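Local coordinates for protein EIAV protease (Equine infectious anemia virus, PDB 1FMB) that cleaves peptide bonds as a retroviral aspartyl protease, probably processing the viral polyprotein, and works as a homodimer that binds the inhibitor HBY-793, at residues A[15-21]-A[37-43]; A[20-24]-A[87-91]; A[61-67]-A[78-83]. The protein carries 1 engineered substitution. All blocks are in the same frame, centred on the assembly; numbering follows the deposited sequence.

Contact 1 of 3, residues A[15-21]-A[37-43]; sequences INDTPLN and HYNRLKY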
# COMPACT_ATOMS: atom_id res chain seq x y z
N ILE A 15 -12.65 15.47 4.22
CA ILE A 15 -12.05 16.02 3.03
C ILE A 15 -13.10 17.03 2.53
O ILE A 15 -14.27 16.63 2.32
CB ILE A 15 -11.81 14.90 2.00
CG1 ILE A 15 -10.83 13.95 2.68
CG2 ILE A 15 -11.30 15.57 0.70
CD1 ILE A 15 -10.41 12.64 2.02
N ASN A 16 -12.77 18.27 2.34
CA ASN A 16 -13.73 19.30 1.89
C ASN A 16 -15.02 19.16 2.71
O ASN A 16 -16.14 19.03 2.21
CB ASN A 16 -14.08 19.22 0.40
CG ASN A 16 -12.89 19.61 -0.48
OD1 ASN A 16 -11.82 19.90 0.08
ND2 ASN A 16 -13.04 19.67 -1.80
N ASP A 17 -14.86 19.12 4.02
CA ASP A 17 -15.96 19.02 4.97
C ASP A 17 -16.85 17.79 4.96
O ASP A 17 -17.99 17.80 5.42
CB ASP A 17 -17.06 20.06 4.61
CG ASP A 17 -16.73 21.33 5.35
OD1 ASP A 17 -15.54 21.50 5.66
OD2 ASP A 17 -17.71 22.07 5.58
N THR A 18 -16.39 16.70 4.41
CA THR A 18 -17.19 15.49 4.29
C THR A 18 -16.41 14.37 4.95
O THR A 18 -15.26 14.17 4.54
CB THR A 18 -17.14 15.18 2.77
OG1 THR A 18 -17.51 16.39 2.04
CG2 THR A 18 -18.05 14.06 2.38
N PRO A 19 -16.99 13.73 5.93
CA PRO A 19 -16.33 12.61 6.63
C PRO A 19 -16.21 11.41 5.69
O PRO A 19 -17.21 10.95 5.07
CB PRO A 19 -17.15 12.46 7.91
CG PRO A 19 -18.52 12.95 7.51
CD PRO A 19 -18.33 14.00 6.45
N LEU A 20 -14.95 10.94 5.50
CA LEU A 20 -14.79 9.77 4.59
C LEU A 20 -13.88 8.74 5.27
O LEU A 20 -12.92 9.19 5.89
CB LEU A 20 -14.00 10.19 3.33
CG LEU A 20 -14.77 11.08 2.32
CD1 LEU A 20 -13.93 11.43 1.09
CD2 LEU A 20 -15.98 10.31 1.85
N ASN A 21 -14.08 7.45 5.09
CA ASN A 21 -13.24 6.39 5.65
C ASN A 21 -12.15 6.17 4.58
O ASN A 21 -12.54 6.05 3.41
CB ASN A 21 -13.91 5.03 5.82
CG ASN A 21 -13.27 4.16 6.90
OD1 ASN A 21 -13.24 4.41 8.13
ND2 ASN A 21 -12.75 3.02 6.41
N HIS A 37 -16.41 8.98 -4.17
CA HIS A 37 -16.21 9.92 -3.07
C HIS A 37 -16.15 11.37 -3.55
O HIS A 37 -16.73 12.23 -2.89
CB HIS A 37 -14.95 9.57 -2.27
CG HIS A 37 -15.20 8.44 -1.33
ND1 HIS A 37 -14.20 7.84 -0.58
CD2 HIS A 37 -16.31 7.70 -1.10
CE1 HIS A 37 -14.71 6.89 0.17
NE2 HIS A 37 -16.00 6.77 -0.12
N TYR A 38 -15.52 11.67 -4.68
CA TYR A 38 -15.38 13.00 -5.26
C TYR A 38 -16.79 13.54 -5.54
O TYR A 38 -17.15 14.68 -5.21
CB TYR A 38 -14.45 12.93 -6.48
CG TYR A 38 -14.51 14.21 -7.28
CD1 TYR A 38 -13.68 15.26 -6.93
CD2 TYR A 38 -15.36 14.30 -8.39
CE1 TYR A 38 -13.78 16.46 -7.63
CE2 TYR A 38 -15.43 15.49 -9.08
CZ TYR A 38 -14.63 16.54 -8.72
OH TYR A 38 -14.66 17.76 -9.37
N ASN A 39 -17.66 12.68 -6.04
CA ASN A 39 -19.05 13.05 -6.34
C ASN A 39 -19.91 13.31 -5.13
O ASN A 39 -20.97 13.92 -5.21
CB ASN A 39 -19.75 11.96 -7.15
CG ASN A 39 -19.15 11.88 -8.55
OD1 ASN A 39 -19.27 10.84 -9.20
ND2 ASN A 39 -18.54 12.91 -9.09
N ARG A 40 -19.50 12.84 -3.96
CA ARG A 40 -20.22 13.02 -2.72
C ARG A 40 -19.65 14.16 -1.88
O ARG A 40 -20.25 14.46 -0.84
CB ARG A 40 -20.00 11.76 -1.84
CG ARG A 40 -21.04 10.67 -1.87
CD ARG A 40 -20.49 9.38 -1.25
NE ARG A 40 -20.16 9.46 0.17
CZ ARG A 40 -19.81 8.43 0.92
NH1 ARG A 40 -19.75 7.18 0.45
NH2 ARG A 40 -19.53 8.57 2.21
N LEU A 41 -18.53 14.79 -2.26
CA LEU A 41 -17.98 15.87 -1.46
C LEU A 41 -18.97 17.02 -1.37
O LEU A 41 -19.64 17.37 -2.35
CB LEU A 41 -16.66 16.35 -2.07
CG LEU A 41 -15.51 15.34 -2.12
CD1 LEU A 41 -14.30 16.05 -2.71
CD2 LEU A 41 -15.07 14.73 -0.78
N LYS A 42 -19.04 17.69 -0.23
CA LYS A 42 -19.97 18.84 -0.05
C LYS A 42 -19.50 19.97 -0.94
O LYS A 42 -20.35 20.67 -1.51
CB LYS A 42 -19.92 19.23 1.46
CG LYS A 42 -20.32 17.95 2.18
CD LYS A 42 -20.91 18.02 3.57
CE LYS A 42 -21.77 19.25 3.83
NZ LYS A 42 -21.00 20.52 3.65
N TYR A 43 -18.19 20.13 -1.14
CA TYR A 43 -17.68 21.17 -2.01
C TYR A 43 -16.60 20.53 -2.90
O TYR A 43 -15.96 19.69 -2.29
CB TYR A 43 -16.94 22.28 -1.24
CG TYR A 43 -17.80 22.91 -0.17
CD1 TYR A 43 -18.83 23.76 -0.62
CD2 TYR A 43 -17.61 22.72 1.18
CE1 TYR A 43 -19.68 24.41 0.26
CE2 TYR A 43 -18.46 23.39 2.07
CZ TYR A 43 -19.47 24.21 1.61
OH TYR A 43 -20.29 24.84 2.52
O HOH W 1 -19.82 11.04 4.10
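T18 OG1 accepts the backbone N-H of K42 at 3.0 Å, nearly straight at 164°, at the last residue of the type I' turn from I15 to T18 that closes the β-hairpin of strands 10-15 and 18-24 in this retroviral protease. The same hydroxyl donates to N16 O, approaching from above that carbonyl's plane, so two bonds grip it and fix the T18 rotamer; the K42 side chain slides past T18 in the opposite direction, its CG against OG1. At the turn's tip, N16 ND2 donates to Y43 O (3.0 Å) from above the carbonyl plane, while N16 OD1 takes the backbone N-H of T68, holding the amide between two parts of the chain. D17 OD2 sits in the plane of the Y43 ring at its edge, and 4.1 Å from K42 NZ, too long for a salt bridge. Apolar packing takes over farther along: L41 CD2 fits against L20 CD1 and I15 CG2. H37 ND1 is hydrogen-bonded to T88 OG1. Outside this layer, one water joins the hairpin to helix 35-40, donating to P19 O and accepting from R40 NH2 in the guanidinium plane. The CH-π contact is almost central: L20 CD2 stands 3.8 Å from the H37 ring centroid, 7° off the normal.

Contact 2 of 3, residues A[20-24]-A[87-91]; sequences LNVLL and VTILG
N21 meets the 87-91 segment through a water: the water donates to N21 O at 2.7 Å and accepts the backbone N-H of T88, bridging the two backbones ahead of their direct bonds. V22 splits its two methyls between neighbours. CG1, set anti to the carbonyl carbon (chi1 -56°), packs on T88 CG2 (3.7 Å); this puts CG2 between the backbone N and the carbonyl carbon, against L90 CD2 at 3.6 Å. The T88 hydroxyl, paired with H37, also meets the T34 backbone N. L23 makes both backbone bonds: its N-H reaches T88 O at 2.9 Å in the carbonyl plane, and its O takes the L90 N-H at 3.0 Å. Both, close to straight, set L23 beside I89 as a parallel bridge. The L23 side chain shares a face of the sheet with I89, with L23 CB 4.2 Å from V87 CG2, and it also packs on G27 of the second subunit. L24 goes to the face of L90; the two side chains point the same way, CD2 beside CD2. The pairing carries I89 into the inhibitor pocket, and strand 18-24 runs into the family's D25-T26-G27 triplet; L24 O, hydrogen-bonded to T26 OG1 of the second subunit, belongs to the retroviral protease fireman's grip.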
# COMPACT_ATOMS: atom_id res chain seq x y z
N LEU A 20 -14.95 10.94 5.50
CA LEU A 20 -14.79 9.77 4.59
C LEU A 20 -13.88 8.74 5.27
O LEU A 20 -12.92 9.19 5.89
CB LEU A 20 -14.00 10.19 3.33
CG LEU A 20 -14.77 11.08 2.32
CD1 LEU A 20 -13.93 11.43 1.09
CD2 LEU A 20 -15.98 10.31 1.85
N ASN A 21 -14.08 7.45 5.09
CA ASN A 21 -13.24 6.39 5.65
C ASN A 21 -12.15 6.17 4.58
O ASN A 21 -12.54 6.05 3.41
CB ASN A 21 -13.91 5.03 5.82
CG ASN A 21 -13.27 4.16 6.90
OD1 ASN A 21 -13.24 4.41 8.13
ND2 ASN A 21 -12.75 3.02 6.41
N VAL A 22 -10.91 6.27 5.01
CA VAL A 22 -9.78 6.18 4.07
C VAL A 22 -8.76 5.13 4.47
O VAL A 22 -8.69 4.88 5.66
CB VAL A 22 -9.03 7.53 3.97
CG1 VAL A 22 -10.03 8.62 3.57
CG2 VAL A 22 -8.34 8.06 5.18
N LEU A 23 -8.00 4.56 3.54
CA LEU A 23 -7.03 3.53 3.85
C LEU A 23 -5.71 4.27 4.04
O LEU A 23 -5.39 5.11 3.17
CB LEU A 23 -6.95 2.57 2.66
CG LEU A 23 -5.81 1.54 2.73
CD1 LEU A 23 -6.01 0.59 3.90
CD2 LEU A 23 -5.74 0.71 1.46
N LEU A 24 -4.91 4.01 5.06
CA LEU A 24 -3.60 4.63 5.30
C LEU A 24 -2.58 3.66 4.65
O LEU A 24 -2.38 2.51 5.09
CB LEU A 24 -3.31 4.68 6.80
CG LEU A 24 -4.50 5.41 7.51
CD1 LEU A 24 -4.26 5.44 9.02
CD2 LEU A 24 -4.58 6.78 6.92
N VAL A 87 -11.13 2.15 -3.35
CA VAL A 87 -11.17 2.76 -1.99
C VAL A 87 -10.39 4.06 -2.00
O VAL A 87 -9.57 4.22 -2.91
CB VAL A 87 -10.51 1.72 -1.05
CG1 VAL A 87 -9.07 1.41 -1.47
CG2 VAL A 87 -10.49 2.12 0.41
N THR A 88 -10.63 4.98 -1.07
CA THR A 88 -9.87 6.24 -1.11
C THR A 88 -8.65 5.97 -0.21
O THR A 88 -8.76 5.33 0.83
CB THR A 88 -10.71 7.34 -0.46
OG1 THR A 88 -11.65 7.74 -1.47
CG2 THR A 88 -9.82 8.53 -0.08
N ILE A 89 -7.54 6.39 -0.79
CA ILE A 89 -6.21 6.17 -0.19
C ILE A 89 -5.43 7.42 0.13
O ILE A 89 -5.27 8.36 -0.64
CB ILE A 89 -5.43 5.38 -1.31
CG1 ILE A 89 -6.10 4.04 -1.58
CG2 ILE A 89 -3.92 5.24 -1.03
CD1 ILE A 89 -5.44 3.23 -2.66
N LEU A 90 -4.94 7.45 1.37
CA LEU A 90 -4.04 8.49 1.81
C LEU A 90 -2.65 7.78 1.67
O LEU A 90 -2.32 6.80 2.37
CB LEU A 90 -4.29 8.82 3.30
CG LEU A 90 -4.99 10.15 3.52
CD1 LEU A 90 -6.03 10.50 2.49
CD2 LEU A 90 -5.49 10.26 4.95
N GLY A 91 -1.85 8.30 0.74
CA GLY A 91 -0.52 7.73 0.52
C GLY A 91 0.52 8.57 1.30
O GLY A 91 0.19 9.48 2.06
O HOH W 2 -12.40 4.46 1.29

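Contact 3 of 3, residues A[61-67]-A[78-83]; sequences ETFSTPV and TRMLVA
F63 lays one face of its phenyl ring over V82 in the antiparallel β-hairpin of strands 58-71 and 74-83, part of the retroviral aspartyl protease fold. V82 CB stands 3.6 Å from the ring centroid, displaced from the centre toward the rim, and both V82 methyls lie over the same face, CG2 by CE1 at 3.4 Å and CG1 by CZ. F63 reaches this position by placing CG between its backbone N and carbonyl carbon (chi1 52°), which swings the ring over its cross-strand partner. The ring also meets Y38 edge-to-face and K47 in a cation-π contact, tying the hairpin to helix 35-40 and the following loop.

T65 follows on the same face, its side chain crossing V82 obliquely, CG2 to CG2 3.6 Å, while its OG1 turns to R46 O. Beyond it V67 CG2 meets the M80 chain nearly at a right angle, with CG the nearer atom and SD close behind; M80 then continues toward L33 and T88, in the interior.

On the opposite face, that of S64, P66, R79 and L81, L81 CD2 packs on S64 CB at 3.8 Å, and R79 runs back along the hairpin, its chain passing P66 CA and S64 OG before its guanidinium meets Y48 in a cation-π contact.

Beneath these side chains, F63-V82, T65-M80 and V67-T78 are hydrogen-bonded pairs, each closed by two backbone bonds. They alternate with the non-hydrogen-bonded pairs S64-L81 and P66-R79, where CA-H groups face carbonyl oxygens. The proline falls at one of these, where its lack of an N-H costs the ladder no bond. Back on the face of S64, R79 NH1 comes to S64 OG at the guanidinium edge, 2.6 Å away but with an N-H...O angle of only 126°, a weak bond.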
# COMPACT_ATOMS: atom_id res chain seq x y z
N GLU A 61 -6.34 6.13 -15.65
CA GLU A 61 -6.35 7.57 -15.84
C GLU A 61 -6.77 8.31 -14.58
O GLU A 61 -7.50 7.79 -13.79
CB GLU A 61 -7.36 7.99 -16.94
CG GLU A 61 -6.68 7.77 -18.29
CD GLU A 61 -7.59 7.91 -19.50
OE1 GLU A 61 -8.48 8.80 -19.52
OE2 GLU A 61 -7.35 7.10 -20.45
N THR A 62 -6.22 9.49 -14.40
CA THR A 62 -6.61 10.26 -13.23
C THR A 62 -6.85 11.73 -13.57
O THR A 62 -6.42 12.14 -14.66
CB THR A 62 -5.38 10.33 -12.29
OG1 THR A 62 -4.18 10.78 -12.94
CG2 THR A 62 -5.23 8.97 -11.66
N PHE A 63 -7.51 12.43 -12.64
CA PHE A 63 -7.55 13.88 -12.78
C PHE A 63 -7.13 14.37 -11.37
O PHE A 63 -7.22 13.53 -10.48
CB PHE A 63 -8.80 14.58 -13.15
CG PHE A 63 -10.05 14.36 -12.40
CD1 PHE A 63 -10.38 15.16 -11.31
CD2 PHE A 63 -10.91 13.38 -12.86
CE1 PHE A 63 -11.60 14.96 -10.69
CE2 PHE A 63 -12.13 13.16 -12.21
CZ PHE A 63 -12.46 13.96 -11.13
N SER A 64 -6.64 15.57 -11.21
CA SER A 64 -6.29 16.04 -9.86
C SER A 64 -7.34 17.11 -9.47
O SER A 64 -7.94 17.78 -10.32
CB SER A 64 -4.87 16.48 -9.69
OG SER A 64 -4.56 17.63 -10.39
N THR A 65 -7.47 17.32 -8.16
CA THR A 65 -8.46 18.31 -7.66
C THR A 65 -8.01 18.87 -6.34
O THR A 65 -7.42 18.13 -5.55
CB THR A 65 -9.83 17.62 -7.58
OG1 THR A 65 -10.88 18.60 -7.43
CG2 THR A 65 -10.04 16.60 -6.45
N PRO A 66 -8.23 20.14 -6.02
CA PRO A 66 -7.79 20.77 -4.78
C PRO A 66 -8.71 20.37 -3.64
O PRO A 66 -9.94 20.21 -3.76
CB PRO A 66 -7.76 22.30 -5.06
CG PRO A 66 -8.59 22.48 -6.29
CD PRO A 66 -8.89 21.13 -6.88
N VAL A 67 -8.08 20.04 -2.49
CA VAL A 67 -8.85 19.60 -1.36
C VAL A 67 -8.23 20.20 -0.08
O VAL A 67 -7.12 20.68 -0.04
CB VAL A 67 -8.93 18.06 -1.10
CG1 VAL A 67 -9.60 17.24 -2.21
CG2 VAL A 67 -7.55 17.47 -0.81
N THR A 78 -4.16 20.66 -0.20
CA THR A 78 -3.29 20.07 -1.21
C THR A 78 -4.12 19.60 -2.39
O THR A 78 -5.27 20.02 -2.51
CB THR A 78 -2.54 18.90 -0.52
OG1 THR A 78 -1.57 18.42 -1.45
CG2 THR A 78 -3.50 17.82 -0.05
N ARG A 79 -3.53 18.85 -3.32
CA ARG A 79 -4.25 18.33 -4.45
C ARG A 79 -4.30 16.80 -4.25
O ARG A 79 -3.35 16.23 -3.70
CB ARG A 79 -3.63 18.59 -5.80
CG ARG A 79 -4.07 19.98 -6.27
CD ARG A 79 -4.49 19.89 -7.72
NE ARG A 79 -4.10 21.08 -8.46
CZ ARG A 79 -3.48 20.98 -9.64
NH1 ARG A 79 -3.17 19.82 -10.21
NH2 ARG A 79 -3.15 22.11 -10.26
N MET A 80 -5.38 16.15 -4.65
CA MET A 80 -5.49 14.72 -4.54
C MET A 80 -5.87 14.22 -5.95
O MET A 80 -6.57 14.95 -6.65
CB MET A 80 -6.68 14.28 -3.68
CG MET A 80 -6.24 14.05 -2.24
SD MET A 80 -7.57 13.48 -1.19
CE MET A 80 -7.51 11.68 -1.16
N LEU A 81 -5.39 13.05 -6.32
CA LEU A 81 -5.82 12.52 -7.62
C LEU A 81 -7.20 11.91 -7.46
O LEU A 81 -7.66 11.59 -6.33
CB LEU A 81 -4.88 11.39 -8.07
CG LEU A 81 -3.41 11.84 -8.15
CD1 LEU A 81 -2.53 10.69 -8.63
CD2 LEU A 81 -3.30 13.03 -9.10
N VAL A 82 -7.99 11.77 -8.52
CA VAL A 82 -9.32 11.14 -8.51
C VAL A 82 -9.30 9.98 -9.53
O VAL A 82 -8.84 10.15 -10.68
CB VAL A 82 -10.43 12.14 -8.85
CG1 VAL A 82 -11.75 11.39 -8.76
CG2 VAL A 82 -10.36 13.36 -7.92
N ALA A 83 -9.72 8.78 -9.17
CA ALA A 83 -9.69 7.65 -10.13
C ALA A 83 -10.71 6.60 -9.82
O ALA A 83 -11.22 6.54 -8.67
CB ALA A 83 -8.25 7.07 -10.16

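Contacts 1 and 2 share L20 and N21 on strand 18-24 and are joined by a probable hydrogen bond, H37 ND1 to T88 OG1 at 2.7 Å, which links helix 35-40 to the segment leading into the pocket. Contact 3 lies inside the chain loop that contact 2 closes; their centres are about 13 Å apart, and M80 CE bridges them, 4.0 Å from I89 O. Contact 3 also meets contact 1, where I15 CG2 lies 3.8 Å from V67 CG1. Contact 2 alone holds a pocket residue: the I89 side chain is about 4 Å from the inhibitor at nearest atoms, against about 6 Å for L81 of contact 3.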